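Local coordinates for small COPII coat GTPase SAR1 (Encephalitozoon cuniculi, PDB 6VS4), which is a small P-loop GTPase of the ADP-ribosylation factor family, linked by name to the COPII vesicle coat, at residues L144-D149 against V191-G196; E22-V27 against A198-G203; G109-V114 against R207-L212; L43-D48 against Q86-G91. All blocks are in the same frame, centred on the assembly; numbering follows the deposited sequence.

Contact 1. Residues L144-D149 against V191-G196; sequences LMNKID and VTITSG. With GDP (guanosine-5'-diphosphate), chain D.
V191 lies along the end of strand 141-146 and has more surface buried here than any other residue of the two segments. Its N donates to M145 O at 3.0 Å, nearly straight at 171°. Its O is met by N146 CA in a CA-H...O contact of 3.4 Å and receives a weak bond from I148 N. Its CG2 branch packs on L144 CB at 4.1 Å. N146 has CG anti to the backbone N (chi1 -169°), which turns the amide toward the other segment. OD1 accepts from I193 N at 2.9 Å, in the carbonyl plane, while ND2 is bonded to A50 O. The side chain of I193 crosses the amide at about a right angle. N146, K147 and D149 form the NKxD motif of small GTPases, which cradles the guanine of GDP. D149 OD1 accepts from GDP N1 at 3.0 Å, and D149 OD2 from GDP N2 at 3.1 Å. T192 OG1 also donates to D149 OD1 at 3.2 Å, on the anti side and 34° out of the carboxylate plane. The extended K147 chain crosses one face of the base, and T194 lies against the opposite face. K147 NZ bonds to GDP O4' and N49 O and makes a salt bridge with D115.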
# COMPACT_ATOMS: atom_id res chain seq x y z
N LEU A 144 -2.99 33.13 -0.59
CA LEU A 144 -2.82 31.98 -1.46
C LEU A 144 -3.13 32.42 -2.89
O LEU A 144 -4.29 32.68 -3.22
CB LEU A 144 -3.71 30.82 -1.02
CG LEU A 144 -3.49 30.32 0.42
CD1 LEU A 144 -4.38 29.12 0.75
CD2 LEU A 144 -2.04 30.00 0.64
N MET A 145 -2.10 32.53 -3.71
CA MET A 145 -2.31 32.67 -5.15
C MET A 145 -2.61 31.27 -5.68
O MET A 145 -1.72 30.43 -5.79
CB MET A 145 -1.10 33.31 -5.81
CG MET A 145 -0.80 34.73 -5.35
SD MET A 145 -1.94 35.98 -5.99
CE MET A 145 -1.28 37.48 -5.29
N ASN A 146 -3.88 31.01 -5.96
CA ASN A 146 -4.36 29.67 -6.25
C ASN A 146 -4.56 29.47 -7.75
O ASN A 146 -4.59 30.43 -8.52
CB ASN A 146 -5.68 29.41 -5.51
CG ASN A 146 -6.10 27.95 -5.54
OD1 ASN A 146 -5.26 27.05 -5.52
ND2 ASN A 146 -7.41 27.71 -5.60
N LYS A 147 -4.68 28.20 -8.14
CA LYS A 147 -4.93 27.78 -9.52
C LYS A 147 -3.74 28.07 -10.44
O LYS A 147 -3.93 28.31 -11.64
CB LYS A 147 -6.20 28.42 -10.09
CG LYS A 147 -7.42 28.24 -9.20
CD LYS A 147 -8.69 28.34 -10.01
CE LYS A 147 -9.92 28.37 -9.14
NZ LYS A 147 -11.11 28.67 -9.97
N ILE A 148 -2.52 28.01 -9.92
CA ILE A 148 -1.35 28.27 -10.75
C ILE A 148 -1.20 27.22 -11.84
O ILE A 148 -0.51 27.46 -12.83
CB ILE A 148 -0.07 28.35 -9.90
CG1 ILE A 148 0.26 26.99 -9.28
CG2 ILE A 148 -0.20 29.46 -8.85
CD1 ILE A 148 1.51 27.00 -8.44
N ASP A 149 -1.83 26.05 -11.68
CA ASP A 149 -1.81 25.04 -12.74
C ASP A 149 -2.47 25.55 -14.02
O ASP A 149 -2.11 25.10 -15.12
CB ASP A 149 -2.51 23.75 -12.27
CG ASP A 149 -3.96 23.98 -11.85
OD1 ASP A 149 -4.19 24.80 -10.94
OD2 ASP A 149 -4.86 23.35 -12.43
N VAL A 191 0.07 28.23 -4.97
CA VAL A 191 -0.43 26.89 -4.71
C VAL A 191 -1.40 26.48 -5.81
O VAL A 191 -1.93 27.31 -6.56
CB VAL A 191 -1.14 26.80 -3.34
CG1 VAL A 191 -0.16 27.09 -2.19
CG2 VAL A 191 -2.32 27.76 -3.28
N THR A 192 -1.63 25.17 -5.90
CA THR A 192 -2.76 24.57 -6.62
C THR A 192 -3.48 23.73 -5.57
O THR A 192 -3.03 22.63 -5.22
CB THR A 192 -2.34 23.72 -7.81
OG1 THR A 192 -1.83 24.55 -8.86
CG2 THR A 192 -3.53 22.94 -8.35
N ILE A 193 -4.60 24.25 -5.06
CA ILE A 193 -5.26 23.64 -3.93
C ILE A 193 -5.84 22.28 -4.31
O ILE A 193 -5.90 21.38 -3.47
CB ILE A 193 -6.32 24.60 -3.38
CG1 ILE A 193 -5.62 25.77 -2.68
CG2 ILE A 193 -7.28 23.90 -2.42
CD1 ILE A 193 -6.55 26.89 -2.24
N THR A 194 -6.22 22.10 -5.58
CA THR A 194 -6.81 20.84 -6.02
C THR A 194 -5.80 19.76 -6.37
O THR A 194 -6.21 18.63 -6.67
CB THR A 194 -7.72 21.08 -7.22
OG1 THR A 194 -7.00 21.81 -8.22
CG2 THR A 194 -8.95 21.86 -6.79
N SER A 195 -4.50 20.05 -6.41
CA SER A 195 -3.55 19.00 -6.73
C SER A 195 -3.35 18.08 -5.52
O SER A 195 -3.55 18.47 -4.36
CB SER A 195 -2.21 19.58 -7.17
OG SER A 195 -1.45 20.00 -6.05
N GLY A 196 -2.94 16.85 -5.80
CA GLY A 196 -2.69 15.90 -4.73
C GLY A 196 -1.47 16.25 -3.91
O GLY A 196 -1.43 16.00 -2.70
PB GDP D . -15.39 29.48 -3.62
O1B GDP D . -16.49 30.33 -4.28
O2B GDP D . -15.90 28.72 -2.43
O3B GDP D . -14.20 30.38 -3.33
O3A GDP D . -14.87 28.46 -4.72
PA GDP D . -14.76 26.87 -4.79
O1A GDP D . -16.17 26.34 -4.99
O2A GDP D . -14.00 26.33 -3.65
O5' GDP D . -13.99 26.60 -6.17
C5' GDP D . -14.51 26.94 -7.47
C4' GDP D . -13.92 26.01 -8.50
O4' GDP D . -12.49 26.20 -8.56
C3' GDP D . -14.15 24.51 -8.25
O3' GDP D . -14.61 23.85 -9.42
C2' GDP D . -12.77 24.01 -7.82
O2' GDP D . -12.57 22.66 -8.22
C1' GDP D . -11.87 24.94 -8.62
N9 GDP D . -10.50 25.06 -8.10
C8 GDP D . -10.11 25.36 -6.82
N7 GDP D . -8.80 25.38 -6.67
C5 GDP D . -8.31 25.07 -7.92
C6 GDP D . -6.96 24.90 -8.40
O6 GDP D . -5.92 25.05 -7.76
N1 GDP D . -6.92 24.55 -9.73
C2 GDP D . -8.02 24.41 -10.54
N2 GDP D . -7.79 24.07 -11.82
N3 GDP D . -9.27 24.57 -10.12
C4 GDP D . -9.34 24.88 -8.82

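Contact 2. Residues E22-V27 against A198-G203; sequences EFYEKV and ANSITG
N199 ND2 is held by G196 O and by a water that accepts from it at 3.3 Å. The same water has only a weak, long bond to E25 OE2, a loose link between the loop and helix 9-33. ND2 also lies 3.5 Å from E25 CG. The amide of N199 and the carboxylate of E25 are turned 44° against each other. Y24 packs the CD2 and CE2 side of its ring on the loop. Its CG is anti to the backbone N (chi1 -164°), and this sends the ring out across the loop. N199 CB meets the ring at its edge, near its plane, with Y24 CD2 at 3.7 Å. The ring stands almost perpendicular to the N199 amide. Further along, Y24 OH reaches S200 CB at 3.3 Å. One turn on, V27 CG1 meets I201 CG2 at 4.0 Å, the two side chains crossing at about a right angle. Q10 of the second subunit joins both segments: its NE2 bonds to Y24 O and N199 O, and its OE1 to I201 N. S200 OG accepts from T202 N at 3.3 Å. This is an ST turn, within a type I turn that leads to G203, the N-cap of helix 204-223.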
# COMPACT_ATOMS: atom_id res chain seq x y z
N GLU A 22 -5.54 8.17 0.16
CA GLU A 22 -6.31 8.52 1.36
C GLU A 22 -5.40 8.75 2.55
O GLU A 22 -5.60 9.69 3.33
CB GLU A 22 -7.30 7.41 1.71
CG GLU A 22 -8.38 7.07 0.72
CD GLU A 22 -9.25 5.93 1.25
OE1 GLU A 22 -9.49 4.96 0.50
OE2 GLU A 22 -9.67 6.00 2.42
N PHE A 23 -4.40 7.88 2.72
CA PHE A 23 -3.45 8.00 3.81
C PHE A 23 -2.67 9.31 3.71
O PHE A 23 -2.54 10.06 4.69
CB PHE A 23 -2.50 6.79 3.76
CG PHE A 23 -1.67 6.59 4.98
CD1 PHE A 23 -1.70 7.48 6.04
CD2 PHE A 23 -0.84 5.48 5.07
CE1 PHE A 23 -0.93 7.26 7.17
CE2 PHE A 23 -0.07 5.25 6.19
CZ PHE A 23 -0.11 6.15 7.24
N TYR A 24 -2.20 9.63 2.50
CA TYR A 24 -1.48 10.87 2.26
C TYR A 24 -2.32 12.07 2.66
O TYR A 24 -1.83 12.99 3.33
CB TYR A 24 -1.10 10.93 0.78
CG TYR A 24 -0.04 11.94 0.39
CD1 TYR A 24 1.29 11.57 0.29
CD2 TYR A 24 -0.39 13.25 0.06
CE1 TYR A 24 2.26 12.48 -0.09
CE2 TYR A 24 0.57 14.17 -0.31
CZ TYR A 24 1.89 13.78 -0.39
OH TYR A 24 2.84 14.71 -0.76
N GLU A 25 -3.61 12.05 2.32
CA GLU A 25 -4.49 13.16 2.68
C GLU A 25 -4.73 13.21 4.18
O GLU A 25 -4.84 14.30 4.75
CB GLU A 25 -5.81 13.05 1.93
CG GLU A 25 -5.70 13.34 0.44
CD GLU A 25 -6.89 12.84 -0.36
OE1 GLU A 25 -7.85 12.33 0.27
OE2 GLU A 25 -6.87 12.97 -1.60
N LYS A 26 -4.84 12.05 4.83
CA LYS A 26 -5.09 12.01 6.27
C LYS A 26 -3.96 12.68 7.04
O LYS A 26 -4.21 13.42 8.00
CB LYS A 26 -5.27 10.57 6.73
CG LYS A 26 -5.62 10.43 8.21
CD LYS A 26 -7.02 10.93 8.50
CE LYS A 26 -7.46 10.65 9.92
NZ LYS A 26 -6.88 11.60 10.90
N VAL A 27 -2.72 12.47 6.61
CA VAL A 27 -1.58 13.09 7.27
C VAL A 27 -1.68 14.61 7.20
O VAL A 27 -1.41 15.31 8.19
CB VAL A 27 -0.26 12.58 6.66
CG1 VAL A 27 0.91 13.39 7.18
CG2 VAL A 27 -0.06 11.12 6.98
N ALA A 198 -0.63 19.13 -3.07
CA ALA A 198 -0.97 20.18 -2.12
C ALA A 198 -1.19 19.64 -0.70
O ALA A 198 -1.22 20.43 0.25
CB ALA A 198 -2.20 20.95 -2.60
N ASN A 199 -1.36 18.33 -0.55
CA ASN A 199 -1.48 17.70 0.76
C ASN A 199 -0.13 17.45 1.44
O ASN A 199 -0.11 16.93 2.56
CB ASN A 199 -2.24 16.37 0.65
CG ASN A 199 -3.71 16.56 0.30
OD1 ASN A 199 -4.49 17.02 1.12
ND2 ASN A 199 -4.08 16.18 -0.91
N SER A 200 0.98 17.79 0.79
CA SER A 200 2.29 17.59 1.39
C SER A 200 2.50 18.54 2.56
O SER A 200 2.37 19.76 2.41
CB SER A 200 3.39 17.81 0.35
OG SER A 200 4.65 17.97 0.98
N ILE A 201 2.84 17.98 3.73
CA ILE A 201 2.99 18.82 4.92
C ILE A 201 4.28 19.64 4.90
O ILE A 201 4.52 20.40 5.84
CB ILE A 201 2.91 17.99 6.21
CG1 ILE A 201 4.09 17.04 6.35
CG2 ILE A 201 1.61 17.21 6.26
CD1 ILE A 201 4.05 16.28 7.63
N THR A 202 5.08 19.54 3.85
CA THR A 202 6.17 20.47 3.60
C THR A 202 5.95 21.28 2.33
O THR A 202 6.84 22.03 1.92
CB THR A 202 7.51 19.74 3.52
OG1 THR A 202 7.48 18.81 2.44
CG2 THR A 202 7.82 19.03 4.83
N GLY A 203 4.79 21.14 1.69
CA GLY A 203 4.48 21.92 0.51
C GLY A 203 4.01 23.31 0.86
O GLY A 203 3.73 23.65 2.03
O HOH W 1 -7.25 16.41 -1.70

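Contact 3. Residues G109-V114 against R207-L212; sequences GIVFIV and RAFKWL
L212 is the side chain that brings helix 204-223 down onto strand 109-115. Its CG is anti to the backbone N (chi1 180°), and both methyls end on the strand. CD1 sits over the start of the strand, 4.1 Å from G109 CA and 3.9 Å from I110 O. G109 brings only its backbone to this methyl, and the two pack closely here. CD2 meets V111 CG2 at 4.0 Å, the two side chains crossing at about a right angle. F209 adds a looser touch, with CE1 at 4.3 Å from V111 CG2. Its ring also rests on L35 and F44. The V111 side chain is thus shared between the helix and its sheet neighbours, among them F44 and L144. The side-chain contacts are apolar and few, with 154 Å² buried in all. The other side of the helix is different. R207 is exposed and does not touch the strand; its NH1 bonds to T202 O. K210 is partly exposed, and its side chain beyond CB is not modelled. On the strand, I110 points away from the helix, onto V132 of helix 122-135. The axes of the two segments run roughly antiparallel, at 152°, and approach to 10.1 Å. Helices on both faces of a central, mostly parallel sheet are characteristic of the P-loop GTPase fold.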
# COMPACT_ATOMS: atom_id res chain seq x y z
N GLY A 109 -6.63 35.15 12.48
CA GLY A 109 -5.83 35.09 11.27
C GLY A 109 -6.73 35.04 10.06
O GLY A 109 -7.91 34.69 10.15
N ILE A 110 -6.15 35.38 8.92
CA ILE A 110 -6.88 35.45 7.67
C ILE A 110 -6.15 34.63 6.61
O ILE A 110 -4.92 34.70 6.50
CB ILE A 110 -7.06 36.92 7.21
CG1 ILE A 110 -8.04 37.62 8.15
CG2 ILE A 110 -7.53 36.97 5.76
CD1 ILE A 110 -7.98 39.12 8.10
N VAL A 111 -6.91 33.84 5.87
CA VAL A 111 -6.45 33.19 4.65
C VAL A 111 -7.18 33.85 3.49
O VAL A 111 -8.40 33.68 3.33
CB VAL A 111 -6.68 31.68 4.70
CG1 VAL A 111 -6.20 31.00 3.43
CG2 VAL A 111 -5.96 31.10 5.90
N PHE A 112 -6.45 34.61 2.68
CA PHE A 112 -7.01 35.30 1.53
C PHE A 112 -6.59 34.57 0.26
O PHE A 112 -5.39 34.38 0.02
CB PHE A 112 -6.55 36.76 1.50
CG PHE A 112 -7.29 37.60 0.50
CD1 PHE A 112 -6.88 37.66 -0.82
CD2 PHE A 112 -8.40 38.33 0.88
CE1 PHE A 112 -7.57 38.45 -1.75
CE2 PHE A 112 -9.10 39.11 -0.04
CZ PHE A 112 -8.68 39.17 -1.35
N ILE A 113 -7.57 34.15 -0.54
CA ILE A 113 -7.34 33.29 -1.69
C ILE A 113 -7.67 34.05 -2.97
O ILE A 113 -8.73 34.68 -3.07
CB ILE A 113 -8.18 32.01 -1.59
CG1 ILE A 113 -7.87 31.30 -0.27
CG2 ILE A 113 -7.87 31.10 -2.76
CD1 ILE A 113 -8.54 29.94 -0.12
N VAL A 114 -6.78 33.96 -3.96
CA VAL A 114 -6.94 34.62 -5.25
C VAL A 114 -6.84 33.59 -6.37
O VAL A 114 -5.94 32.73 -6.36
CB VAL A 114 -5.87 35.72 -5.46
CG1 VAL A 114 -5.99 36.36 -6.86
CG2 VAL A 114 -5.97 36.78 -4.38
N ARG A 207 3.02 24.98 4.37
CA ARG A 207 3.91 26.00 4.93
C ARG A 207 3.18 27.31 5.16
O ARG A 207 3.53 28.07 6.08
CB ARG A 207 5.12 26.22 4.03
CG ARG A 207 6.12 25.07 4.06
CD ARG A 207 7.42 25.45 3.37
NE ARG A 207 7.21 26.42 2.30
CZ ARG A 207 7.16 26.12 1.01
NH1 ARG A 207 7.31 24.87 0.61
NH2 ARG A 207 6.97 27.09 0.12
N ALA A 208 2.14 27.59 4.36
CA ALA A 208 1.35 28.80 4.57
C ALA A 208 0.64 28.74 5.92
O ALA A 208 0.60 29.74 6.65
CB ALA A 208 0.35 28.99 3.43
N PHE A 209 0.09 27.58 6.28
CA PHE A 209 -0.56 27.46 7.58
C PHE A 209 0.44 27.48 8.72
O PHE A 209 0.15 28.03 9.79
CB PHE A 209 -1.41 26.19 7.63
CG PHE A 209 -2.72 26.32 6.93
CD1 PHE A 209 -3.80 26.92 7.57
CD2 PHE A 209 -2.89 25.86 5.64
CE1 PHE A 209 -5.02 27.04 6.93
CE2 PHE A 209 -4.11 25.98 5.00
CZ PHE A 209 -5.17 26.57 5.64
N LYS A 210 1.63 26.89 8.53
CA LYS A 210 2.64 26.96 9.58
C LYS A 210 3.12 28.39 9.78
O LYS A 210 3.35 28.82 10.92
CB LYS A 210 3.81 26.02 9.27
N TRP A 211 3.27 29.16 8.70
CA TRP A 211 3.63 30.57 8.84
C TRP A 211 2.54 31.34 9.56
O TRP A 211 2.82 32.12 10.48
CB TRP A 211 3.92 31.18 7.47
CG TRP A 211 4.27 32.64 7.52
CD1 TRP A 211 5.52 33.18 7.64
CD2 TRP A 211 3.36 33.75 7.44
NE1 TRP A 211 5.44 34.55 7.64
CE2 TRP A 211 4.13 34.93 7.52
CE3 TRP A 211 1.97 33.86 7.30
CZ2 TRP A 211 3.56 36.20 7.47
CZ3 TRP A 211 1.41 35.13 7.26
CH2 TRP A 211 2.20 36.28 7.34
N LEU A 212 1.28 31.11 9.18
CA LEU A 212 0.18 31.82 9.83
C LEU A 212 0.12 31.49 11.32
O LEU A 212 -0.04 32.40 12.15
CB LEU A 212 -1.14 31.45 9.15
CG LEU A 212 -2.43 32.09 9.68
CD1 LEU A 212 -2.48 33.57 9.35
CD2 LEU A 212 -3.63 31.36 9.10

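Contact 4. Residues L43-D48 against Q86-G91; sequences LFLGID and QVIDLG. With GDP (guanosine-5'-diphosphate), chain D.
F44 N donates to Q86 O at 2.8 Å and 166°, and F44 O accepts from I88 N at 3.0 Å. These two bonds of F44 join strands 40-47 and 83-90 in parallel. CA-H...O contacts from L43 to Q86 O and from V87 to F44 O support them. Further along, L90 N donates to G46 O at 2.8 Å. The strand ends meet at the nucleotide site. G46 fits the start of a Walker A P-loop. D89 begins the family's DxxG motif, and L90 and G91 are its two middle residues. D89 OD1 makes a salt bridge with K52 and lies 3.7 Å from GDP O1B. D48 CA is 3.5 Å from the same oxygen, and D48 OD1 is paired with R121. Beyond the backbone, L45 and I88 lie side by side and point the same way, with L45 CD2 at 3.6 Å from I88 CB. L43 and Q86 pair likewise on this face, L43 CD1 at 4.1 Å from Q86 CB. L90 CD1 reaches L45 CB more loosely. On the other face F44 CB meets V87 CG2 at 4.2 Å, and both side chains pack on V56 of helix 52-59.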
# COMPACT_ATOMS: atom_id res chain seq x y z
N LEU A 43 -10.33 33.33 9.25
CA LEU A 43 -11.24 33.80 8.21
C LEU A 43 -10.67 33.43 6.84
O LEU A 43 -9.53 33.80 6.52
CB LEU A 43 -11.46 35.31 8.30
CG LEU A 43 -12.67 35.80 9.09
CD1 LEU A 43 -12.63 35.32 10.53
CD2 LEU A 43 -12.75 37.32 9.04
N PHE A 44 -11.45 32.71 6.04
CA PHE A 44 -11.07 32.35 4.68
C PHE A 44 -11.83 33.28 3.74
O PHE A 44 -13.06 33.22 3.65
CB PHE A 44 -11.38 30.88 4.39
CG PHE A 44 -10.56 29.92 5.21
CD1 PHE A 44 -10.87 29.68 6.54
CD2 PHE A 44 -9.50 29.25 4.64
CE1 PHE A 44 -10.11 28.80 7.29
CE2 PHE A 44 -8.74 28.37 5.38
CZ PHE A 44 -9.05 28.14 6.71
N LEU A 45 -11.09 34.15 3.04
CA LEU A 45 -11.68 35.29 2.36
C LEU A 45 -11.21 35.33 0.91
O LEU A 45 -10.19 34.75 0.55
CB LEU A 45 -11.32 36.59 3.09
CG LEU A 45 -11.68 36.66 4.59
CD1 LEU A 45 -11.06 37.88 5.25
CD2 LEU A 45 -13.18 36.64 4.82
N GLY A 46 -11.97 36.06 0.10
CA GLY A 46 -11.72 36.12 -1.33
C GLY A 46 -13.02 36.24 -2.10
O GLY A 46 -14.09 36.01 -1.53
N ILE A 47 -12.95 36.61 -3.38
CA ILE A 47 -14.18 36.66 -4.17
C ILE A 47 -14.58 35.22 -4.50
O ILE A 47 -13.79 34.29 -4.31
CB ILE A 47 -14.01 37.53 -5.44
CG1 ILE A 47 -13.11 36.83 -6.46
CG2 ILE A 47 -13.50 38.92 -5.08
CD1 ILE A 47 -12.84 37.65 -7.69
N ASP A 48 -15.81 35.03 -4.97
CA ASP A 48 -16.30 33.69 -5.26
C ASP A 48 -15.50 33.04 -6.39
O ASP A 48 -14.93 33.72 -7.25
CB ASP A 48 -17.77 33.74 -5.65
CG ASP A 48 -18.02 34.66 -6.83
OD1 ASP A 48 -17.89 35.89 -6.65
OD2 ASP A 48 -18.30 34.15 -7.94
N GLN A 86 -14.19 30.35 9.35
CA GLN A 86 -15.29 31.17 8.87
C GLN A 86 -14.96 31.55 7.42
O GLN A 86 -13.96 32.23 7.16
CB GLN A 86 -15.45 32.42 9.74
CG GLN A 86 -16.61 33.33 9.36
CD GLN A 86 -17.94 32.85 9.92
OE1 GLN A 86 -18.08 32.65 11.13
NE2 GLN A 86 -18.91 32.65 9.03
N VAL A 87 -15.80 31.10 6.49
CA VAL A 87 -15.59 31.35 5.06
C VAL A 87 -16.55 32.43 4.60
O VAL A 87 -17.74 32.38 4.91
CB VAL A 87 -15.79 30.06 4.25
CG1 VAL A 87 -15.31 30.26 2.83
CG2 VAL A 87 -15.08 28.89 4.92
N ILE A 88 -16.03 33.42 3.87
CA ILE A 88 -16.86 34.52 3.37
C ILE A 88 -16.53 34.78 1.90
O ILE A 88 -15.38 35.10 1.57
CB ILE A 88 -16.66 35.81 4.17
CG1 ILE A 88 -16.90 35.57 5.66
CG2 ILE A 88 -17.61 36.88 3.67
CD1 ILE A 88 -16.62 36.79 6.52
N ASP A 89 -17.54 34.69 1.04
CA ASP A 89 -17.40 35.08 -0.35
C ASP A 89 -17.52 36.60 -0.40
O ASP A 89 -18.61 37.16 -0.20
CB ASP A 89 -18.47 34.42 -1.22
CG ASP A 89 -18.19 32.94 -1.47
OD1 ASP A 89 -17.02 32.52 -1.35
OD2 ASP A 89 -19.14 32.20 -1.80
N LEU A 90 -16.41 37.29 -0.66
CA LEU A 90 -16.47 38.74 -0.72
C LEU A 90 -17.02 39.21 -2.07
O LEU A 90 -17.14 38.44 -3.02
CB LEU A 90 -15.09 39.34 -0.45
CG LEU A 90 -14.53 39.06 0.95
CD1 LEU A 90 -13.28 39.89 1.20
CD2 LEU A 90 -15.57 39.34 2.02
N GLY A 91 -17.29 40.50 -2.16
CA GLY A 91 -17.76 41.07 -3.40
C GLY A 91 -16.93 42.24 -3.87
O GLY A 91 -16.47 42.28 -5.01
PB GDP D . -15.39 29.48 -3.62
O1B GDP D . -16.49 30.33 -4.28
O2B GDP D . -15.90 28.72 -2.43
O3B GDP D . -14.20 30.38 -3.33
O3A GDP D . -14.87 28.46 -4.72
PA GDP D . -14.76 26.87 -4.79
O1A GDP D . -16.17 26.34 -4.99
O2A GDP D . -14.00 26.33 -3.65
O5' GDP D . -13.99 26.60 -6.17
C5' GDP D . -14.51 26.94 -7.47
C4' GDP D . -13.92 26.01 -8.50
O4' GDP D . -12.49 26.20 -8.56
C3' GDP D . -14.15 24.51 -8.25
O3' GDP D . -14.61 23.85 -9.42
C2' GDP D . -12.77 24.01 -7.82
O2' GDP D . -12.57 22.66 -8.22
C1' GDP D . -11.87 24.94 -8.62
N9 GDP D . -10.50 25.06 -8.10
C8 GDP D . -10.11 25.36 -6.82
N7 GDP D . -8.80 25.38 -6.67
C5 GDP D . -8.31 25.07 -7.92
C6 GDP D . -6.96 24.90 -8.40
O6 GDP D . -5.92 25.05 -7.76
N1 GDP D . -6.92 24.55 -9.73
C2 GDP D . -8.02 24.41 -10.54
N2 GDP D . -7.79 24.07 -11.82
N3 GDP D . -9.27 24.57 -10.12
C4 GDP D . -9.34 24.88 -8.82
O HOH W 2 -18.55 37.18 -4.58

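From the N terminus, contact 2 opens first, on helix 9-33, and closes at 198-203. Contact 4 lies inside this loop, joining strands 40-47 and 83-90. Contact 3 opens after contact 4 has closed. It ends at 207-212, beyond the close of contact 2, so the two cross. Contact 1 is nested inside both. Three contacts reach one sheet: strand 109-115 of contact 3 lies between strand 40-47 of contact 4 and strand 141-146 of contact 1. Contacts 1 and 4 are about 17 Å apart between centres, yet both touch GDP, at the base and the phosphate end. Contact 2 ties the N-terminal helix to the loop that leaves contact 1.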